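Local coordinates for protein P450 epoxidase (Sorangium cellulosum, PDB 1Q5D) that belongs to the cytochrome P450 family and holds a heme, protoporphyrin IX containing iron, within a largely helical fold, at residues D27-P30 and A31-R34; E75-A78 and E79-A83. One frame throughout, in Å; residues are numbered along the deposited sequence.

Contact 1: D27-P30 and A31-R34; sequences DPFP and AIER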
loop_
_atom_site.group_PDB
_atom_site.type_symbol
_atom_site.label_atom_id
_atom_site.label_comp_id
_atom_site.label_asym_id
_atom_site.label_seq_id
_atom_site.Cartn_x
_atom_site.Cartn_y
_atom_site.Cartn_z
ATOM N N ASP A 27 14.811 -10.606 1.169
ATOM C CA ASP A 27 15.949 -9.718 0.953
ATOM C C ASP A 27 16.254 -9.577 -0.536
ATOM O O ASP A 27 17.082 -10.304 -1.094
ATOM C CB ASP A 27 17.173 -10.247 1.705
ATOM C CG ASP A 27 18.365 -9.322 1.604
ATOM O OD1 ASP A 27 18.200 -8.155 1.162
ATOM O OD2 ASP A 27 19.516 -9.686 1.939
ATOM N N PRO A 28 15.550 -8.665 -1.190
ATOM C CA PRO A 28 15.705 -8.462 -2.626
ATOM C C PRO A 28 16.881 -7.568 -2.972
ATOM O O PRO A 28 17.150 -7.343 -4.152
ATOM C CB PRO A 28 14.411 -7.745 -3.003
ATOM C CG PRO A 28 14.083 -6.956 -1.784
ATOM C CD PRO A 28 14.509 -7.787 -0.612
ATOM N N PHE A 29 17.560 -7.044 -1.960
ATOM C CA PHE A 29 18.466 -5.925 -2.208
ATOM C C PHE A 29 19.736 -6.242 -3.008
ATOM O O PHE A 29 20.047 -5.518 -3.963
ATOM C CB PHE A 29 18.673 -5.109 -0.922
ATOM C CG PHE A 29 17.394 -4.506 -0.428
ATOM C CD1 PHE A 29 16.731 -5.042 0.664
ATOM C CD2 PHE A 29 16.790 -3.481 -1.139
ATOM C CE1 PHE A 29 15.522 -4.503 1.091
ATOM C CE2 PHE A 29 15.572 -2.944 -0.725
ATOM C CZ PHE A 29 14.951 -3.459 0.389
ATOM N N PRO A 30 20.422 -7.332 -2.686
ATOM C CA PRO A 30 21.573 -7.761 -3.498
ATOM C C PRO A 30 21.212 -7.967 -4.977
ATOM O O PRO A 30 21.946 -7.500 -5.842
ATOM C CB PRO A 30 21.997 -9.079 -2.838
ATOM C CG PRO A 30 21.553 -8.930 -1.429
ATOM C CD PRO A 30 20.201 -8.221 -1.534
ATOM N N ALA A 31 20.084 -8.620 -5.259
ATOM C CA ALA A 31 19.655 -8.833 -6.645
ATOM C C ALA A 31 19.315 -7.552 -7.403
ATOM O O ALA A 31 19.738 -7.372 -8.533
ATOM C CB ALA A 31 18.488 -9.828 -6.712
ATOM N N ILE A 32 18.552 -6.651 -6.796
ATOM C CA ILE A 32 18.234 -5.428 -7.506
ATOM C C ILE A 32 19.419 -4.448 -7.548
ATOM O O ILE A 32 19.514 -3.663 -8.466
ATOM C CB ILE A 32 16.940 -4.757 -6.958
ATOM C CG1 ILE A 32 17.136 -4.328 -5.499
ATOM C CG2 ILE A 32 15.745 -5.712 -7.112
ATOM C CD1 ILE A 32 15.823 -3.959 -4.766
ATOM N N GLU A 33 20.319 -4.505 -6.573
ATOM C CA GLU A 33 21.514 -3.660 -6.633
ATOM C C GLU A 33 22.335 -4.036 -7.888
ATOM O O GLU A 33 22.736 -3.168 -8.685
ATOM C CB GLU A 33 22.365 -3.801 -5.362
ATOM C CG GLU A 33 23.706 -3.086 -5.489
ATOM C CD GLU A 33 24.531 -3.097 -4.219
ATOM O OE1 GLU A 33 23.974 -2.869 -3.122
ATOM O OE2 GLU A 33 25.756 -3.321 -4.319
ATOM N N ARG A 34 22.527 -5.342 -8.082
ATOM C CA ARG A 34 23.194 -5.840 -9.287
ATOM C C ARG A 34 22.539 -5.296 -10.534
ATOM O O ARG A 34 23.223 -4.874 -11.451
ATOM C CB ARG A 34 23.189 -7.362 -9.340
ATOM C CG ARG A 34 24.187 -8.003 -8.413
ATOM C CD ARG A 34 24.448 -9.468 -8.743
ATOM N NE ARG A 34 23.531 -10.338 -8.017
ATOM C CZ ARG A 34 23.613 -10.585 -6.714
ATOM N NH1 ARG A 34 24.579 -10.030 -5.990
ATOM N NH2 ARG A 34 22.730 -11.389 -6.132
HETATM O O HOH W 1 18.348 -10.669 -3.422
#

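Contact 2: E75-A78 and E79-A83; sequences ESSA and EYSSA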
loop_
_atom_site.group_PDB
_atom_site.type_symbol
_atom_site.label_atom_id
_atom_site.label_comp_id
_atom_site.label_asym_id
_atom_site.label_seq_id
_atom_site.Cartn_x
_atom_site.Cartn_y
_atom_site.Cartn_z
ATOM N N GLU A 75 -1.056 -2.439 -24.038
ATOM C CA GLU A 75 -1.197 -3.251 -25.232
ATOM C C GLU A 75 -2.041 -4.502 -24.952
ATOM O O GLU A 75 -2.629 -5.078 -25.870
ATOM C CB GLU A 75 0.183 -3.639 -25.757
ATOM C CG GLU A 75 1.112 -4.231 -24.710
ATOM C CD GLU A 75 2.469 -4.595 -25.277
ATOM O OE1 GLU A 75 3.374 -4.957 -24.491
ATOM O OE2 GLU A 75 2.636 -4.520 -26.516
ATOM N N SER A 76 -2.102 -4.919 -23.684
ATOM C CA SER A 76 -2.906 -6.083 -23.298
ATOM C C SER A 76 -4.185 -5.670 -22.581
ATOM O O SER A 76 -4.735 -6.429 -21.780
ATOM C CB SER A 76 -2.108 -7.025 -22.403
ATOM O OG SER A 76 -1.114 -7.711 -23.136
ATOM N N SER A 77 -4.654 -4.467 -22.870
ATOM C CA SER A 77 -5.862 -3.952 -22.248
ATOM C C SER A 77 -7.070 -4.894 -22.347
ATOM O O SER A 77 -7.771 -5.108 -21.359
ATOM C CB SER A 77 -6.223 -2.597 -22.846
ATOM O OG SER A 77 -7.510 -2.219 -22.408
ATOM N N ALA A 78 -7.314 -5.440 -23.539
ATOM C CA ALA A 78 -8.466 -6.299 -23.788
ATOM C C ALA A 78 -8.452 -7.487 -22.852
ATOM O O ALA A 78 -9.434 -7.788 -22.175
ATOM C CB ALA A 78 -8.461 -6.783 -25.252
ATOM N N GLU A 79 -7.325 -8.172 -22.820
ATOM C CA GLU A 79 -7.159 -9.282 -21.911
ATOM C C GLU A 79 -7.393 -8.791 -20.457
ATOM O O GLU A 79 -8.066 -9.464 -19.665
ATOM C CB GLU A 79 -5.779 -9.907 -22.155
ATOM C CG GLU A 79 -5.265 -10.861 -21.108
ATOM C CD GLU A 79 -4.651 -10.130 -19.940
ATOM O OE1 GLU A 79 -5.281 -10.161 -18.872
ATOM O OE2 GLU A 79 -3.567 -9.521 -20.095
ATOM N N TYR A 80 -6.898 -7.597 -20.127
ATOM C CA TYR A 80 -7.027 -7.089 -18.750
ATOM C C TYR A 80 -8.451 -6.702 -18.357
ATOM O O TYR A 80 -8.925 -7.085 -17.291
ATOM C CB TYR A 80 -6.069 -5.922 -18.456
ATOM C CG TYR A 80 -6.107 -5.510 -16.994
ATOM C CD1 TYR A 80 -5.744 -6.403 -16.000
ATOM C CD2 TYR A 80 -6.536 -4.247 -16.611
ATOM C CE1 TYR A 80 -5.789 -6.044 -14.653
ATOM C CE2 TYR A 80 -6.583 -3.873 -15.254
ATOM C CZ TYR A 80 -6.204 -4.777 -14.288
ATOM O OH TYR A 80 -6.252 -4.438 -12.939
ATOM N N SER A 81 -9.126 -5.931 -19.201
ATOM C CA SER A 81 -10.506 -5.523 -18.915
ATOM C C SER A 81 -11.434 -6.723 -18.819
ATOM O O SER A 81 -12.415 -6.699 -18.084
ATOM C CB SER A 81 -11.020 -4.550 -19.981
ATOM O OG SER A 81 -10.404 -3.287 -19.847
ATOM N N SER A 82 -11.125 -7.779 -19.557
ATOM C CA SER A 82 -11.971 -8.972 -19.549
ATOM C C SER A 82 -11.758 -9.847 -18.310
ATOM O O SER A 82 -12.649 -10.603 -17.920
ATOM C CB SER A 82 -11.760 -9.795 -20.825
ATOM O OG SER A 82 -10.455 -10.364 -20.867
ATOM N N ALA A 83 -10.576 -9.753 -17.700
ATOM C CA ALA A 83 -10.281 -10.530 -16.501
ATOM C C ALA A 83 -11.073 -9.991 -15.312
ATOM O O ALA A 83 -11.147 -8.780 -15.118
ATOM C CB ALA A 83 -8.785 -10.489 -16.184
HETATM O O HOH W 2 -7.633 -2.379 -19.320
#

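Contact 1: D27-P30 and A31-R34
Pro28 and Ile32 open the first turn of helix 29-38, where the amide N of Ile32 donates to Pro28 O over 3.1 Å in a nearly straight bond of 168°. Two more i to i+4 bonds follow: Glu33 N reaches Phe29 O at 2.8 Å, and Arg34 N reaches Pro30 O at 3.2 Å. Ahead of this turn, Asp27 OD1 takes a weak capping bond from Phe29 N at 3.4 Å. A water joins the start of the helix to the loop residue Asp27 before it, donating to Asp27 O and accepting from Ala31 N.

Among the side chains, Phe29 and Ile32 lie alongside each other and point the same way. The terminal methyl CD1 of Ile32 meets the ring obliquely, 3.8 Å from Phe29 CD2. With chi1 at 63°, Ile32 CG1 sits between its own backbone N and carbonyl carbon, which turns that branch back over the first turn, 3.3 Å from Pro28 O. Pro28 CG lies over the centre of one face of the Phe29 ring, so proline, phenylalanine and isoleucine form one apolar patch. On another side of the helix the Arg34 chain bends at chi3 (-90°) and folds back, bringing Arg34 CZ to 3.6 Å from Pro30 O. The guanidinium thus lies with one face over the same carbonyl oxygen that Arg34 N bonds.

The apolar patch faces the protein: Phe29 and Ile32 both rest on Pro331 of helix 330-333, and Phe29 also makes a cation-pi contact with Arg335. Helix 29-38 thus packs by its first turn against helix 330-333, which directly follows strand 325-329 of the five-stranded mixed sheet.

Contact 2: E75-A78 and E79-A83
Ser76 and Tyr80 are joined at the tight inner part of helix 77-82, where Tyr80 N donates to Ser76 O at 3.0 Å. The next bond along is shorter, from Ser81 N to Ser77 O at 2.7 Å, and almost straight at 173°. Tyr80 CB packs 3.5 Å from Ser77 O, and its CG, anti to the backbone N (chi1 -174°), carries the buried ring away from the turn, where its OH bonds to Leu183 O.

The outer side is looser and polar. Ser77 OG and Ser81 OG stand 4.0 Å apart and share a water, which also lies at the edge of the Tyr80 ring, in its plane. Ser82 OG turns back to the helix backbone, 3.1 Å from Ala78 O and 2.8 Å from Glu79 O, with its single proton not assigned between them. The Glu79 chain bends at chi2 and brings OE2 to 3.7 Å from Ser76 CB; OE2 also forms a long, weak ion pair with Arg48.

Helix 77-82 is consistent with the B' helix of P450s, which borders the pocket: the Tyr80 side chain lies about 5 Å from the bound EPB and ties this short surface helix to the interior, while Lys91 of helix 88-93 bonds to Tyr80 O and Ala83 O.

Contact 1 comes first along the chain and closes before contact 2 opens; their centres lie 31 Å apart, their nearest atoms about 21 Å. Contact 1 is the start of helix 29-38, whereas contact 2 spans the whole of helix 77-82, both within the P450 fold. Strands 41-44, 49-52 and 67-68, all members of the five-stranded mixed sheet, fall between them in sequence, as does helix 55-62. Both lie far from the centre of the chain, but differ in their relation to the bound ligands: contact 2 brings Tyr80 near EPB, whereas contact 1 is structural packing, its Phe29 side chain about 13 Å from the heme and its Pro28 side chain about 14 Å from EPB.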